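Hypothetical membrane protein (Corynebacterium glutamicum, PDB 6JS9) binds heme through its N-terminal domain, the part present here, and probably passes it on in the corynebacterial heme uptake machinery. Local coordinates at residues Arg6-Phe17 against Leu173-Ser184. Numbering follows the deposited sequence.
Sequences RTASDGSLNWGF and LDPTGGSLTISS
Asp174 O takes two bonds, one from Trp15 NE1 at 2.8 Å and one from Thr153 OG1. Asp174 O lies almost in the indole plane (5° out of it), while NE1 stands above the carbonyl plane of Asp174. With CG anti to the backbone N (chi1 -170°) and chi2 at 60°, the NE1 edge of the indole faces 173-175. Thr176 CG2 packs over the five-membered ring as a CH-pi contact, 4.1 Å from its centroid. Leu173 CD1 sits at the ring edge, 3.8 Å from Trp15 CZ2, and also touches Phe17 CE1. Asp174 N bonds to Phe17 O. A water joins Gly16 N to Asp174 OD2, which also forms a salt bridge with Arg22; Asp174 OD1 accepts from Gln19 N.

Farther on, the strands pair antiparallel. Asn14 N donates to Gly177 O at 2.9 Å, and Gly177 N returns a bond to Asn14 O. The chain turns a corner at Asp10, yet bonds to 177-183 continue on both sides of it: Ser12 N donates to Ser179 O, Ser9 N to Thr181 O, and Thr7 and Ser183 exchange a pair of backbone bonds. Ser9 OG and Ser183 OG share a hydrogen bond of 2.9 Å. On the buried face, Ala8 CB meets Ile182 CD1 at 3.8 Å.

The contact joins the two ends of the domain within its antiparallel sheet. Strand 11-14 also pairs with 48-58, and 177-183 with 146-155. At the heme-side end, Phe17 stacks on Phe163, meets Phe21 of helix 19-26 at about 90°, and lies near the heme-binding Tyr167.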
ATOM      1  N   ARG A   6      -6.242 -19.005 -14.175  1.00 59.31           N
ATOM      2  CA  ARG A   6      -4.980 -18.279 -14.244  1.00 53.76           C
ATOM      3  C   ARG A   6      -4.672 -17.648 -12.891  1.00 50.40           C
ATOM      4  O   ARG A   6      -5.575 -17.155 -12.205  1.00 42.93           O
ATOM      5  CB  ARG A   6      -5.018 -17.203 -15.333  1.00 54.27           C
ATOM      6  CG  ARG A   6      -5.321 -17.722 -16.728  1.00 55.43           C
ATOM      7  CD  ARG A   6      -4.290 -17.218 -17.729  1.00 54.00           C
ATOM      8  NE  ARG A   6      -3.165 -18.132 -17.838  1.00 60.23           N
ATOM      9  CZ  ARG A   6      -1.963 -17.796 -18.286  1.00 63.01           C
ATOM     10  NH1 ARG A   6      -1.707 -16.547 -18.654  1.00 54.36           N
ATOM     11  NH2 ARG A   6      -1.011 -18.717 -18.353  1.00 69.12           N
ATOM     12  N   THR A   7      -3.395 -17.664 -12.505  1.00 45.83           N
ATOM     13  CA  THR A   7      -3.029 -17.178 -11.181  1.00 48.80           C
ATOM     14  C   THR A   7      -1.649 -16.534 -11.228  1.00 48.13           C
ATOM     15  O   THR A   7      -0.788 -16.935 -12.019  1.00 47.55           O
ATOM     16  CB  THR A   7      -3.078 -18.317 -10.145  1.00 52.91           C
ATOM     17  OG1 THR A   7      -2.997 -17.786  -8.815  1.00 56.37           O
ATOM     18  CG2 THR A   7      -1.946 -19.315 -10.371  1.00 51.83           C
ATOM     19  N   ALA A   8      -1.458 -15.510 -10.382  1.00 45.50           N
ATOM     20  CA  ALA A   8      -0.174 -14.824 -10.217  1.00 39.87           C
ATOM     21  C   ALA A   8       0.730 -15.698  -9.360  1.00 47.24           C
ATOM     22  O   ALA A   8       0.580 -15.756  -8.138  1.00 45.71           O
ATOM     23  CB  ALA A   8      -0.366 -13.451  -9.572  1.00 36.55           C
ATOM     24  N   SER A   9       1.704 -16.356  -9.988  1.00 47.01           N
ATOM     25  CA  SER A   9       2.517 -17.346  -9.293  1.00 42.93           C
ATOM     26  C   SER A   9       3.907 -16.851  -8.912  1.00 48.74           C
ATOM     27  O   SER A   9       4.632 -17.585  -8.233  1.00 52.43           O
ATOM     28  CB  SER A   9       2.657 -18.605 -10.154  1.00 50.06           C
ATOM     29  OG  SER A   9       3.248 -18.280 -11.393  1.00 46.93           O
ATOM     30  N   ASP A  10       4.300 -15.644  -9.322  1.00 47.26           N
ATOM     31  CA  ASP A  10       5.625 -15.123  -8.997  1.00 46.35           C
ATOM     32  C   ASP A  10       5.682 -13.635  -9.326  1.00 48.74           C
ATOM     33  O   ASP A  10       4.793 -13.084  -9.980  1.00 48.79           O
ATOM     34  CB  ASP A  10       6.727 -15.876  -9.747  1.00 53.50           C
ATOM     35  CG  ASP A  10       7.924 -16.168  -8.876  1.00 55.72           C
ATOM     36  OD1 ASP A  10       8.070 -15.521  -7.815  1.00 51.83           O
ATOM     37  OD2 ASP A  10       8.722 -17.043  -9.254  1.00 56.09           O
ATOM     38  N   GLY A  11       6.765 -12.999  -8.889  1.00 45.48           N
ATOM     39  CA  GLY A  11       6.953 -11.576  -9.071  1.00 40.38           C
ATOM     40  C   GLY A  11       6.670 -10.834  -7.786  1.00 40.59           C
ATOM     41  O   GLY A  11       6.557 -11.426  -6.709  1.00 38.66           O
ATOM     42  N   SER A  12       6.541  -9.512  -7.905  1.00 41.85           N
ATOM     43  CA  SER A  12       6.271  -8.702  -6.722  1.00 37.22           C
ATOM     44  C   SER A  12       5.726  -7.341  -7.120  1.00 38.06           C
ATOM     45  O   SER A  12       6.087  -6.785  -8.160  1.00 43.35           O
ATOM     46  CB  SER A  12       7.532  -8.518  -5.871  1.00 41.80           C
ATOM     47  OG  SER A  12       8.465  -7.691  -6.549  1.00 42.28           O
ATOM     48  N   LEU A  13       4.861  -6.808  -6.267  1.00 38.07           N
ATOM     49  CA  LEU A  13       4.540  -5.393  -6.284  1.00 42.09           C
ATOM     50  C   LEU A  13       5.572  -4.660  -5.438  1.00 41.32           C
ATOM     51  O   LEU A  13       5.787  -5.011  -4.274  1.00 36.47           O
ATOM     52  CB  LEU A  13       3.129  -5.148  -5.747  1.00 38.29           C
ATOM     53  CG  LEU A  13       2.762  -3.717  -5.344  1.00 33.77           C
ATOM     54  CD1 LEU A  13       2.773  -2.793  -6.562  1.00 36.07           C
ATOM     55  CD2 LEU A  13       1.393  -3.702  -4.684  1.00 29.30           C
ATOM     56  N   ASN A  14       6.222  -3.663  -6.036  1.00 36.37           N
ATOM     57  CA  ASN A  14       7.245  -2.865  -5.382  1.00 32.19           C
ATOM     58  C   ASN A  14       6.667  -1.471  -5.160  1.00 37.19           C
ATOM     59  O   ASN A  14       6.422  -0.742  -6.127  1.00 42.78           O
ATOM     60  CB  ASN A  14       8.522  -2.802  -6.221  1.00 33.53           C
ATOM     61  CG  ASN A  14       9.129  -4.160  -6.479  1.00 44.48           C
ATOM     62  OD1 ASN A  14       8.933  -5.108  -5.716  1.00 48.83           O
ATOM     63  ND2 ASN A  14       9.888  -4.260  -7.562  1.00 41.98           N
ATOM     64  N   TRP A  15       6.447  -1.099  -3.897  1.00 36.16           N
ATOM     65  CA  TRP A  15       5.793   0.177  -3.587  1.00 35.44           C
ATOM     66  C   TRP A  15       6.000   0.515  -2.122  1.00 38.76           C
ATOM     67  O   TRP A  15       5.537  -0.231  -1.256  1.00 38.82           O
ATOM     68  CB  TRP A  15       4.299   0.104  -3.893  1.00 32.92           C
ATOM     69  CG  TRP A  15       3.562   1.414  -3.835  1.00 31.53           C
ATOM     70  CD1 TRP A  15       3.805   2.524  -4.589  1.00 39.62           C
ATOM     71  CD2 TRP A  15       2.418   1.729  -3.021  1.00 29.38           C
ATOM     72  NE1 TRP A  15       2.903   3.521  -4.274  1.00 30.05           N
ATOM     73  CE2 TRP A  15       2.032   3.048  -3.330  1.00 32.08           C
ATOM     74  CE3 TRP A  15       1.683   1.020  -2.066  1.00 31.41           C
ATOM     75  CZ2 TRP A  15       0.955   3.681  -2.701  1.00 36.06           C
ATOM     76  CZ3 TRP A  15       0.602   1.642  -1.452  1.00 27.06           C
ATOM     77  CH2 TRP A  15       0.257   2.963  -1.767  1.00 36.05           C
ATOM     78  N   GLY A  16       6.643   1.651  -1.845  1.00 36.73           N
ATOM     79  CA  GLY A  16       6.873   2.068  -0.473  1.00 32.31           C
ATOM     80  C   GLY A  16       5.952   3.190  -0.033  1.00 32.81           C
ATOM     81  O   GLY A  16       6.351   4.042   0.763  1.00 34.10           O
ATOM     82  N   PHE A  17       4.724   3.205  -0.559  1.00 30.24           N
ATOM     83  CA  PHE A  17       3.706   4.219  -0.265  1.00 33.09           C
ATOM     84  C   PHE A  17       4.133   5.600  -0.761  1.00 39.75           C
ATOM     85  O   PHE A  17       3.641   6.065  -1.798  1.00 34.68           O
ATOM     86  CB  PHE A  17       3.376   4.253   1.237  1.00 26.69           C
ATOM     87  CG  PHE A  17       2.361   5.303   1.618  1.00 29.91           C
ATOM     88  CD1 PHE A  17       1.096   5.309   1.047  1.00 33.67           C
ATOM     89  CD2 PHE A  17       2.667   6.273   2.564  1.00 33.62           C
ATOM     90  CE1 PHE A  17       0.145   6.282   1.395  1.00 32.43           C
ATOM     91  CE2 PHE A  17       1.723   7.238   2.931  1.00 34.01           C
ATOM     92  CZ  PHE A  17       0.450   7.233   2.338  1.00 34.60           C
ATOM     93  N   LEU A 173       1.647   9.750  -5.015  1.00 30.35           N
ATOM     94  CA  LEU A 173       2.399   8.917  -4.097  1.00 28.81           C
ATOM     95  C   LEU A 173       3.574   8.335  -4.875  1.00 34.46           C
ATOM     96  O   LEU A 173       3.863   8.773  -5.992  1.00 31.84           O
ATOM     97  CB  LEU A 173       1.484   7.854  -3.478  1.00 33.42           C
ATOM     98  CG  LEU A 173       0.246   8.330  -2.703  1.00 36.49           C
ATOM     99  CD1 LEU A 173      -0.640   7.122  -2.353  1.00 27.24           C
ATOM    100  CD2 LEU A 173       0.603   9.163  -1.430  1.00 33.83           C
ATOM    101  N   ASP A 174       4.283   7.381  -4.277  1.00 30.47           N
ATOM    102  CA  ASP A 174       5.354   6.730  -5.012  1.00 31.58           C
ATOM    103  C   ASP A 174       4.745   6.022  -6.220  1.00 40.45           C
ATOM    104  O   ASP A 174       3.616   5.524  -6.137  1.00 35.36           O
ATOM    105  CB  ASP A 174       6.094   5.700  -4.152  1.00 36.12           C
ATOM    106  CG  ASP A 174       7.120   6.323  -3.208  1.00 35.94           C
ATOM    107  OD1 ASP A 174       7.316   7.548  -3.237  1.00 33.46           O
ATOM    108  OD2 ASP A 174       7.743   5.558  -2.443  1.00 34.54           O
ATOM    109  N   PRO A 175       5.434   5.985  -7.355  1.00 36.58           N
ATOM    110  CA  PRO A 175       4.961   5.147  -8.458  1.00 34.84           C
ATOM    111  C   PRO A 175       5.028   3.674  -8.081  1.00 35.47           C
ATOM    112  O   PRO A 175       5.830   3.257  -7.242  1.00 31.30           O
ATOM    113  CB  PRO A 175       5.924   5.486  -9.602  1.00 35.97           C
ATOM    114  CG  PRO A 175       7.122   6.083  -8.936  1.00 37.53           C
ATOM    115  CD  PRO A 175       6.602   6.797  -7.737  1.00 32.82           C
ATOM    116  N   THR A 176       4.157   2.877  -8.695  1.00 38.29           N
ATOM    117  CA  THR A 176       4.240   1.439  -8.488  1.00 40.84           C
ATOM    118  C   THR A 176       5.267   0.842  -9.438  1.00 40.55           C
ATOM    119  O   THR A 176       5.540   1.382 -10.510  1.00 40.99           O
ATOM    120  CB  THR A 176       2.878   0.760  -8.679  1.00 44.03           C
ATOM    121  OG1 THR A 176       2.311   1.146  -9.934  1.00 43.13           O
ATOM    122  CG2 THR A 176       1.916   1.143  -7.551  1.00 42.07           C
ATOM    123  N   GLY A 177       5.856  -0.275  -9.017  1.00 38.32           N
ATOM    124  CA  GLY A 177       6.856  -0.950  -9.814  1.00 39.87           C
ATOM    125  C   GLY A 177       6.753  -2.449  -9.651  1.00 44.30           C
ATOM    126  O   GLY A 177       6.013  -2.964  -8.803  1.00 39.51           O
ATOM    127  N   GLY A 178       7.504  -3.146 -10.490  1.00 48.62           N
ATOM    128  CA  GLY A 178       7.563  -4.590 -10.458  1.00 47.38           C
ATOM    129  C   GLY A 178       6.780  -5.226 -11.584  1.00 45.40           C
ATOM    130  O   GLY A 178       6.394  -4.586 -12.565  1.00 43.59           O
ATOM    131  N   SER A 179       6.529  -6.523 -11.420  1.00 46.96           N
ATOM    132  CA  SER A 179       5.830  -7.306 -12.426  1.00 52.49           C
ATOM    133  C   SER A 179       5.404  -8.624 -11.803  1.00 48.34           C
ATOM    134  O   SER A 179       6.018  -9.099 -10.846  1.00 46.86           O
ATOM    135  CB  SER A 179       6.712  -7.565 -13.654  1.00 58.52           C
ATOM    136  OG  SER A 179       7.672  -8.568 -13.377  1.00 67.05           O
ATOM    137  N   LEU A 180       4.360  -9.221 -12.378  1.00 43.48           N
ATOM    138  CA  LEU A 180       3.900 -10.547 -11.994  1.00 42.55           C
ATOM    139  C   LEU A 180       3.982 -11.495 -13.193  1.00 47.16           C
ATOM    140  O   LEU A 180       3.791 -11.090 -14.343  1.00 40.86           O
ATOM    141  CB  LEU A 180       2.450 -10.498 -11.457  1.00 36.67           C
ATOM    142  CG  LEU A 180       2.101  -9.526 -10.322  1.00 37.78           C
ATOM    143  CD1 LEU A 180       0.593  -9.496 -10.067  1.00 37.22           C
ATOM    144  CD2 LEU A 180       2.865  -9.858  -9.040  1.00 40.13           C
ATOM    145  N   THR A 181       4.277 -12.762 -12.922  1.00 47.41           N
ATOM    146  CA  THR A 181       4.125 -13.818 -13.913  1.00 44.96           C
ATOM    147  C   THR A 181       2.818 -14.560 -13.638  1.00 45.86           C
ATOM    148  O   THR A 181       2.484 -14.847 -12.482  1.00 43.48           O
ATOM    149  CB  THR A 181       5.322 -14.775 -13.889  1.00 56.56           C
ATOM    150  OG1 THR A 181       5.322 -15.525 -12.673  1.00 64.98           O
ATOM    151  CG2 THR A 181       6.630 -13.999 -13.962  1.00 44.36           C
ATOM    152  N   ILE A 182       2.054 -14.822 -14.698  1.00 41.89           N
ATOM    153  CA  ILE A 182       0.750 -15.470 -14.605  1.00 41.62           C
ATOM    154  C   ILE A 182       0.851 -16.818 -15.296  1.00 43.32           C
ATOM    155  O   ILE A 182       1.474 -16.923 -16.355  1.00 44.60           O
ATOM    156  CB  ILE A 182      -0.351 -14.621 -15.260  1.00 44.02           C
ATOM    157  CG1 ILE A 182      -0.243 -13.158 -14.813  1.00 50.10           C
ATOM    158  CG2 ILE A 182      -1.732 -15.224 -14.982  1.00 46.05           C
ATOM    159  CD1 ILE A 182      -0.344 -12.941 -13.308  1.00 48.36           C
ATOM    160  N   SER A 183       0.250 -17.846 -14.699  1.00 52.45           N
ATOM    161  CA  SER A 183       0.265 -19.191 -15.276  1.00 58.70           C
ATOM    162  C   SER A 183      -1.030 -19.910 -14.898  1.00 64.62           C
ATOM    163  O   SER A 183      -1.951 -19.312 -14.335  1.00 58.35           O
ATOM    164  CB  SER A 183       1.515 -19.956 -14.826  1.00 60.08           C
ATOM    165  OG  SER A 183       1.759 -19.763 -13.444  1.00 60.57           O
ATOM    166  N   SER A 184      -1.103 -21.202 -15.216  1.00 72.00           N
ATOM    167  CA  SER A 184      -2.307 -21.996 -14.953  1.00 72.61           C
ATOM    168  C   SER A 184      -2.250 -22.759 -13.624  1.00 73.22           C
ATOM    169  O   SER A 184      -1.810 -23.910 -13.563  1.00 72.47           O
ATOM    170  CB  SER A 184      -2.539 -22.974 -16.100  1.00 72.05           C
ATOM    171  OG  SER A 184      -2.510 -22.293 -17.339  1.00 68.02           O
TER
HETATM  172  O   HOH W   1       8.159   3.151  -3.590  1.00 32.53           O